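Local coordinates for protein D-alanine--D-alanine ligase (Acinetobacter baumannii ACICU, PDB 5D8D) that joins two molecules of D-alanine into D-alanyl-D-alanine at the expense of ATP, supplying the dipeptide for peptidoglycan of the bacterial cell wall, at residues V137-H143 with D170-E176; W178-R182 with M257-Q261. All blocks are in the same frame, centred on the assembly; numbering follows the deposited sequence.

How the contacts relate
Both contacts pair antiparallel strands of the ATP-grasp fold, but in different sheets. Contact 1 joins the two inner strands of the sheet 117-120, 173-177, 137-141, 151-153 and is largely buried: a regular backbone ladder, apolar packing on one face, and a salt bridge on the other. Contact 2 lies at the surface, where strand 181-189 starts beside the end of strand 252-259 in another sheet of the fold; only two firm backbone bonds cross it, with weak polar links toward its exposed side. The chain runs from strand 173-177 into strand 181-189, and Trp178 between them packs on Ile138, with Trp178 CE3 3.8 Å from Ile138 CB, so the contacts touch although their centres lie about 19 Å apart.

Contact 1: V137-H143 with D170-E176; sequences VIIKPVH and DAVVMAE
Strands 137-141 and 173-176 run antiparallel, their axes approaching to 4.6 Å, and form the middle of a four-stranded antiparallel ATP-grasp sheet through hydrogen-bonded pairs Ile138-Glu176 and Lys140-Met174. Ile139, Pro141 and Val173 pack against helix 159-169, and Ala175 lies on the same face, where compact apolar groups suit close packing: Ile139 CD1 lies 3.4 Å from Ala175 CB, and its other branch, CG2, meets Val173 CG1. Ile138, Lys140, Met174 and Glu176 occupy the other face. Lys140 bends at chi3 (76°), which turns its ammonium toward the extended Glu176 chain; NZ reaches Glu176 OE2 at 3.1 Å on the syn side, somewhat out of the carboxylate plane, while OE1 pairs with Lys104. Two lysines thus grip one buried carboxylate, one on each oxygen. The whole stretch falls in the predicted ATP-binding region, and Lys140 lies near Glu268, a predicted magnesium ligand. Beyond the strands, Val142 N bonds to Val172 O, and Val142 CG2 packs on Val172 CG2. Asp170, with its two acceptors, suits the loop at His143: OD2 takes the backbone N at 2.8 Å, whereas OD1 offers its syn lone pair to ND1, 3.3 Å away and only 2° out of the imidazole plane.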
ATOM      1  N   VAL A 137      27.864   3.033   0.402  1.00 88.50           N
ATOM      2  CA  VAL A 137      26.393   2.877   0.327  1.00 90.31           C
ATOM      3  C   VAL A 137      25.889   3.303  -1.055  1.00 89.52           C
ATOM      4  O   VAL A 137      26.623   3.892  -1.848  1.00 88.49           O
ATOM      5  CB  VAL A 137      25.622   3.677   1.428  1.00 87.23           C
ATOM      6  CG1 VAL A 137      26.153   3.352   2.817  1.00 83.03           C
ATOM      7  CG2 VAL A 137      25.659   5.179   1.163  1.00 87.92           C
ATOM      8  N   ILE A 138      24.624   3.000  -1.316  1.00 87.76           N
ATOM      9  CA  ILE A 138      23.944   3.421  -2.538  1.00 82.58           C
ATOM     10  C   ILE A 138      22.776   4.288  -2.081  1.00 77.02           C
ATOM     11  O   ILE A 138      22.037   3.901  -1.167  1.00 67.53           O
ATOM     12  CB  ILE A 138      23.492   2.222  -3.423  1.00 90.42           C
ATOM     13  CG1 ILE A 138      22.631   2.700  -4.598  1.00 97.90           C
ATOM     14  CG2 ILE A 138      22.721   1.163  -2.639  1.00 92.31           C
ATOM     15  CD1 ILE A 138      22.442   1.666  -5.689  1.00100.48           C
ATOM     16  N   ILE A 139      22.656   5.467  -2.698  1.00 72.71           N
ATOM     17  CA  ILE A 139      21.570   6.434  -2.440  1.00 76.45           C
ATOM     18  C   ILE A 139      20.546   6.279  -3.556  1.00 78.42           C
ATOM     19  O   ILE A 139      20.893   6.443  -4.731  1.00 80.79           O
ATOM     20  CB  ILE A 139      22.086   7.912  -2.436  1.00 73.44           C
ATOM     21  CG1 ILE A 139      23.227   8.122  -1.412  1.00 67.94           C
ATOM     22  CG2 ILE A 139      20.942   8.901  -2.201  1.00 73.89           C
ATOM     23  CD1 ILE A 139      22.842   7.885   0.035  1.00 64.50           C
ATOM     24  N   LYS A 140      19.298   5.964  -3.208  1.00 78.70           N
ATOM     25  CA  LYS A 140      18.247   5.784  -4.224  1.00 82.61           C
ATOM     26  C   LYS A 140      16.941   6.464  -3.826  1.00 77.81           C
ATOM     27  O   LYS A 140      16.633   6.536  -2.634  1.00 74.64           O
ATOM     28  CB  LYS A 140      18.028   4.289  -4.567  1.00 83.43           C
ATOM     29  CG  LYS A 140      17.934   3.318  -3.396  1.00 82.97           C
ATOM     30  CD  LYS A 140      17.714   1.877  -3.858  1.00 78.30           C
ATOM     31  CE  LYS A 140      18.974   1.234  -4.419  1.00 77.27           C
ATOM     32  NZ  LYS A 140      18.782  -0.233  -4.651  1.00 71.89           N
ATOM     33  N   PRO A 141      16.174   6.976  -4.825  1.00 79.58           N
ATOM     34  CA  PRO A 141      14.856   7.512  -4.497  1.00 77.70           C
ATOM     35  C   PRO A 141      13.981   6.353  -4.071  1.00 74.33           C
ATOM     36  O   PRO A 141      14.036   5.278  -4.685  1.00 69.13           O
ATOM     37  CB  PRO A 141      14.361   8.116  -5.817  1.00 76.67           C
ATOM     38  CG  PRO A 141      15.025   7.297  -6.864  1.00 77.08           C
ATOM     39  CD  PRO A 141      16.375   6.909  -6.290  1.00 79.09           C
ATOM     40  N   VAL A 142      13.213   6.579  -3.013  1.00 71.09           N
ATOM     41  CA  VAL A 142      12.363   5.558  -2.417  1.00 65.33           C
ATOM     42  C   VAL A 142      11.258   5.052  -3.370  1.00 67.93           C
ATOM     43  O   VAL A 142      10.924   3.860  -3.327  1.00 63.29           O
ATOM     44  CB  VAL A 142      11.741   6.104  -1.113  1.00 60.62           C
ATOM     45  CG1 VAL A 142      10.669   5.177  -0.575  1.00 55.59           C
ATOM     46  CG2 VAL A 142      12.837   6.337  -0.078  1.00 62.11           C
ATOM     47  N   HIS A 143      10.704   5.933  -4.218  1.00 66.06           N
ATOM     48  CA  HIS A 143       9.441   5.628  -4.912  1.00 74.02           C
ATOM     49  C   HIS A 143       9.517   5.357  -6.408  1.00 81.99           C
ATOM     50  O   HIS A 143       8.548   4.811  -6.955  1.00 89.17           O
ATOM     51  CB  HIS A 143       8.372   6.703  -4.649  1.00 74.48           C
ATOM     52  CG  HIS A 143       7.769   6.637  -3.285  1.00 74.78           C
ATOM     53  ND1 HIS A 143       8.026   7.582  -2.312  1.00 83.82           N
ATOM     54  CD2 HIS A 143       6.920   5.741  -2.732  1.00 77.19           C
ATOM     55  CE1 HIS A 143       7.362   7.263  -1.213  1.00 89.62           C
ATOM     56  NE2 HIS A 143       6.678   6.154  -1.444  1.00 87.67           N
ATOM     57  N   ASP A 170      12.252  12.419  -5.945  1.00111.75           N
ATOM     58  CA  ASP A 170      11.640  12.052  -4.652  1.00103.19           C
ATOM     59  C   ASP A 170      12.011  12.995  -3.485  1.00 96.31           C
ATOM     60  O   ASP A 170      13.181  13.248  -3.244  1.00 90.09           O
ATOM     61  CB  ASP A 170      12.092  10.633  -4.289  1.00 99.47           C
ATOM     62  CG  ASP A 170      10.939   9.703  -3.994  1.00 94.73           C
ATOM     63  OD1 ASP A 170      10.132   9.991  -3.079  1.00 91.78           O
ATOM     64  OD2 ASP A 170      10.865   8.661  -4.676  1.00 97.42           O
ATOM     65  N   ALA A 171      11.012  13.492  -2.756  1.00 92.88           N
ATOM     66  CA  ALA A 171      11.253  14.162  -1.471  1.00 88.12           C
ATOM     67  C   ALA A 171      11.924  13.205  -0.475  1.00 89.21           C
ATOM     68  O   ALA A 171      12.820  13.614   0.268  1.00 77.56           O
ATOM     69  CB  ALA A 171       9.947  14.681  -0.883  1.00 84.63           C
ATOM     70  N   VAL A 172      11.492  11.935  -0.482  1.00 96.76           N
ATOM     71  CA  VAL A 172      12.030  10.885   0.417  1.00 93.09           C
ATOM     72  C   VAL A 172      13.030   9.927  -0.314  1.00 85.57           C
ATOM     73  O   VAL A 172      12.767   9.416  -1.414  1.00 75.44           O
ATOM     74  CB  VAL A 172      10.887  10.159   1.205  1.00 93.50           C
ATOM     75  CG1 VAL A 172       9.822   9.561   0.281  1.00 94.85           C
ATOM     76  CG2 VAL A 172      11.459   9.117   2.168  1.00 93.39           C
ATOM     77  N   VAL A 173      14.192   9.721   0.313  1.00 83.91           N
ATOM     78  CA  VAL A 173      15.372   9.051  -0.289  1.00 77.12           C
ATOM     79  C   VAL A 173      15.937   8.073   0.768  1.00 77.35           C
ATOM     80  O   VAL A 173      15.861   8.355   1.981  1.00 70.56           O
ATOM     81  CB  VAL A 173      16.421  10.116  -0.729  1.00 74.04           C
ATOM     82  CG1 VAL A 173      17.747   9.498  -1.128  1.00 75.00           C
ATOM     83  CG2 VAL A 173      15.887  10.974  -1.876  1.00 72.24           C
ATOM     84  N   MET A 174      16.446   6.911   0.326  1.00 80.89           N
ATOM     85  CA  MET A 174      17.110   5.932   1.242  1.00 78.67           C
ATOM     86  C   MET A 174      18.572   5.701   0.889  1.00 75.18           C
ATOM     87  O   MET A 174      18.911   5.540  -0.280  1.00 75.32           O
ATOM     88  CB  MET A 174      16.399   4.568   1.319  1.00 72.22           C
ATOM     89  CG  MET A 174      16.140   3.833   0.008  1.00 77.45           C
ATOM     90  SD  MET A 174      16.205   2.010   0.086  1.00 79.86           S
ATOM     91  CE  MET A 174      15.574   1.628   1.721  1.00 78.36           C
ATOM     92  N   ALA A 175      19.426   5.717   1.910  1.00 75.88           N
ATOM     93  CA  ALA A 175      20.797   5.235   1.783  1.00 75.86           C
ATOM     94  C   ALA A 175      20.797   3.768   2.211  1.00 71.87           C
ATOM     95  O   ALA A 175      20.482   3.462   3.355  1.00 75.44           O
ATOM     96  CB  ALA A 175      21.753   6.058   2.638  1.00 75.40           C
ATOM     97  N   GLU A 176      21.141   2.874   1.286  1.00 70.14           N
ATOM     98  CA  GLU A 176      21.214   1.437   1.543  1.00 71.10           C
ATOM     99  C   GLU A 176      22.700   1.008   1.562  1.00 75.36           C
ATOM    100  O   GLU A 176      23.501   1.490   0.730  1.00 67.68           O
ATOM    101  CB  GLU A 176      20.442   0.720   0.430  1.00 70.92           C
ATOM    102  CG  GLU A 176      20.237  -0.789   0.580  1.00 71.95           C
ATOM    103  CD  GLU A 176      19.565  -1.433  -0.649  1.00 74.25           C
ATOM    104  OE1 GLU A 176      18.798  -2.399  -0.469  1.00 64.08           O
ATOM    105  OE2 GLU A 176      19.799  -0.982  -1.804  1.00 74.71           O
TER

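Contact 2: W178-R182 with M257-Q261; sequences WITGR and MQDEQ
Ile179 holds CG1 between its backbone N and carbonyl carbon (chi1 71°), while Met257 bends at chi2 (71°); together these turns bring the two chains alongside, running opposite ways, with Ile179 CG1 3.5 Å from Met257 CG. Both are apolar, which fits a patch that also borders Trp265 of the neighbouring strand 264-270; the unbranched methionine can bend so that its methyl, CE, reaches the carbonyl oxygen of Ile179.

Beside this apolar patch, an antiparallel beta ladder begins where the two inner strands of the sheet 192-198, 181-189, 252-259, 264-270 meet. Arg182 and Gln258 form its hydrogen-bonded pair: Gln258 N gives to Arg182 O at 2.9 Å, and Arg182 N gives to Gln258 O at 3.2 Å, in the carbonyl plane. One position outward, Gly181 faces Asp259; a beta carbon on Gly181 would run into Gln258 O, so the bare CA can instead come within 3.2 Å of that oxygen in a CA-H...O contact. The side chains of Arg182 and Gln258 run side by side, their flat ends nearly coplanar (15° apart), and Arg182 NH2 bonds to Gly226 O.

Toward the surface the grip slackens. Glu260 N bonds only weakly to Thr180 O, and Thr180 OG1 gives a similarly weak bond to Glu260 OE1 at 3.4 Å. Asp259, suited to a turn by its short acceptor arm, binds Asn263 N through OD1 and Trp265 NE1 through OD2. Backbone pairing at Arg182 and the Ile179-Met257 packing therefore probably hold the segments together more than the long, weak polar bonds do.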
ATOM      1  N   TRP A 178      25.943  -0.799   0.654  1.00 74.40           N
ATOM      2  CA  TRP A 178      26.393  -1.418  -0.609  1.00 75.60           C
ATOM      3  C   TRP A 178      26.787  -2.853  -0.320  1.00 68.88           C
ATOM      4  O   TRP A 178      27.399  -3.118   0.693  1.00 78.43           O
ATOM      5  CB  TRP A 178      27.588  -0.681  -1.233  1.00 77.33           C
ATOM      6  CG  TRP A 178      28.021  -1.221  -2.581  1.00 84.07           C
ATOM      7  CD1 TRP A 178      29.032  -2.110  -2.824  1.00 89.36           C
ATOM      8  CD2 TRP A 178      27.451  -0.909  -3.865  1.00 99.66           C
ATOM      9  NE1 TRP A 178      29.134  -2.365  -4.174  1.00 94.34           N
ATOM     10  CE2 TRP A 178      28.174  -1.642  -4.836  1.00103.23           C
ATOM     11  CE3 TRP A 178      26.400  -0.081  -4.289  1.00101.40           C
ATOM     12  CZ2 TRP A 178      27.873  -1.570  -6.212  1.00103.49           C
ATOM     13  CZ3 TRP A 178      26.105  -0.008  -5.659  1.00102.83           C
ATOM     14  CH2 TRP A 178      26.842  -0.747  -6.601  1.00 97.97           C
ATOM     15  N   ILE A 179      26.407  -3.779  -1.184  1.00 67.78           N
ATOM     16  CA  ILE A 179      26.949  -5.122  -1.112  1.00 75.29           C
ATOM     17  C   ILE A 179      27.602  -5.439  -2.458  1.00 74.13           C
ATOM     18  O   ILE A 179      27.055  -5.134  -3.527  1.00 71.66           O
ATOM     19  CB  ILE A 179      25.914  -6.166  -0.622  1.00 79.08           C
ATOM     20  CG1 ILE A 179      24.844  -6.427  -1.686  1.00 80.30           C
ATOM     21  CG2 ILE A 179      25.368  -5.756   0.763  1.00 79.33           C
ATOM     22  CD1 ILE A 179      23.461  -6.748  -1.149  1.00 85.03           C
ATOM     23  N   THR A 180      28.814  -5.985  -2.388  1.00 74.87           N
ATOM     24  CA  THR A 180      29.585  -6.280  -3.578  1.00 75.49           C
ATOM     25  C   THR A 180      29.132  -7.633  -4.085  1.00 67.67           C
ATOM     26  O   THR A 180      29.119  -8.637  -3.321  1.00 55.03           O
ATOM     27  CB  THR A 180      31.094  -6.361  -3.302  1.00 81.12           C
ATOM     28  OG1 THR A 180      31.326  -7.377  -2.315  1.00 88.00           O
ATOM     29  CG2 THR A 180      31.649  -5.000  -2.833  1.00 79.86           C
ATOM     30  N   GLY A 181      28.781  -7.640  -5.372  1.00 57.56           N
ATOM     31  CA  GLY A 181      28.444  -8.864  -6.061  1.00 56.16           C
ATOM     32  C   GLY A 181      27.799  -8.647  -7.411  1.00 52.24           C
ATOM     33  O   GLY A 181      28.056  -7.669  -8.098  1.00 58.58           O
ATOM     34  N   ARG A 182      26.940  -9.586  -7.767  1.00 52.26           N
ATOM     35  CA  ARG A 182      26.258  -9.611  -9.048  1.00 48.93           C
ATOM     36  C   ARG A 182      24.747  -9.505  -8.814  1.00 47.72           C
ATOM     37  O   ARG A 182      24.232 -10.024  -7.818  1.00 47.08           O
ATOM     38  CB  ARG A 182      26.598 -10.929  -9.725  1.00 48.90           C
ATOM     39  CG  ARG A 182      28.096 -11.120  -9.961  1.00 44.04           C
ATOM     40  CD  ARG A 182      28.366 -12.418 -10.681  1.00 43.04           C
ATOM     41  NE  ARG A 182      27.940 -13.597  -9.935  1.00 43.42           N
ATOM     42  CZ  ARG A 182      27.893 -14.835 -10.443  1.00 46.31           C
ATOM     43  NH1 ARG A 182      28.248 -15.070 -11.701  1.00 50.99           N
ATOM     44  NH2 ARG A 182      27.503 -15.864  -9.693  1.00 46.32           N
ATOM     45  N   MET A 257      20.608  -9.546  -5.232  1.00 55.86           N
ATOM     46  CA  MET A 257      22.070  -9.556  -5.264  1.00 59.24           C
ATOM     47  C   MET A 257      22.589 -10.923  -4.773  1.00 55.98           C
ATOM     48  O   MET A 257      22.011 -11.501  -3.855  1.00 55.12           O
ATOM     49  CB  MET A 257      22.570  -8.474  -4.312  1.00 65.73           C
ATOM     50  CG  MET A 257      23.754  -7.686  -4.805  1.00 80.45           C
ATOM     51  SD  MET A 257      23.319  -6.580  -6.151  1.00 82.91           S
ATOM     52  CE  MET A 257      24.442  -5.194  -5.866  1.00 84.31           C
ATOM     53  N   GLN A 258      23.654 -11.453  -5.375  1.00 51.84           N
ATOM     54  CA  GLN A 258      24.499 -12.445  -4.664  1.00 48.89           C
ATOM     55  C   GLN A 258      25.823 -11.817  -4.257  1.00 44.23           C
ATOM     56  O   GLN A 258      26.454 -11.200  -5.073  1.00 47.45           O
ATOM     57  CB  GLN A 258      24.768 -13.702  -5.482  1.00 51.22           C
ATOM     58  CG  GLN A 258      25.306 -14.877  -4.628  1.00 52.89           C
ATOM     59  CD  GLN A 258      25.775 -16.098  -5.427  1.00 55.53           C
ATOM     60  OE1 GLN A 258      25.620 -17.282  -5.005  1.00 54.40           O
ATOM     61  NE2 GLN A 258      26.369 -15.825  -6.577  1.00 57.34           N
ATOM     62  N   ASP A 259      26.238 -11.962  -2.999  1.00 47.65           N
ATOM     63  CA  ASP A 259      27.500 -11.335  -2.530  1.00 52.20           C
ATOM     64  C   ASP A 259      28.675 -12.256  -2.781  1.00 54.35           C
ATOM     65  O   ASP A 259      28.499 -13.449  -3.105  1.00 50.56           O
ATOM     66  CB  ASP A 259      27.469 -10.848  -1.043  1.00 51.76           C
ATOM     67  CG  ASP A 259      27.251 -11.976  -0.007  1.00 54.12           C
ATOM     68  OD1 ASP A 259      27.471 -13.176  -0.285  1.00 52.07           O
ATOM     69  OD2 ASP A 259      26.828 -11.645   1.125  1.00 56.34           O
ATOM     70  N   GLU A 260      29.876 -11.720  -2.604  1.00 55.93           N
ATOM     71  CA  GLU A 260      31.088 -12.512  -2.859  1.00 61.09           C
ATOM     72  C   GLU A 260      31.291 -13.687  -1.887  1.00 61.69           C
ATOM     73  O   GLU A 260      32.110 -14.541  -2.148  1.00 62.63           O
ATOM     74  CB  GLU A 260      32.325 -11.599  -2.979  1.00 60.22           C
ATOM     75  CG  GLU A 260      32.281 -10.812  -4.295  1.00 59.79           C
ATOM     76  CD  GLU A 260      33.339  -9.743  -4.455  1.00 64.17           C
ATOM     77  OE1 GLU A 260      33.882  -9.267  -3.443  1.00 69.17           O
ATOM     78  OE2 GLU A 260      33.591  -9.343  -5.613  1.00 69.82           O
ATOM     79  N   GLN A 261      30.514 -13.758  -0.810  1.00 61.93           N
ATOM     80  CA  GLN A 261      30.509 -14.936   0.068  1.00 62.96           C
ATOM     81  C   GLN A 261      29.345 -15.901  -0.219  1.00 57.73           C
ATOM     82  O   GLN A 261      29.182 -16.882   0.508  1.00 53.99           O
ATOM     83  CB  GLN A 261      30.497 -14.504   1.552  1.00 67.97           C
ATOM     84  CG  GLN A 261      31.751 -13.777   2.032  1.00 73.82           C
ATOM     85  CD  GLN A 261      31.894 -12.369   1.429  1.00 89.64           C
ATOM     86  OE1 GLN A 261      30.977 -11.535   1.535  1.00 95.58           O
ATOM     87  NE2 GLN A 261      33.039 -12.102   0.778  1.00 87.61           N
TER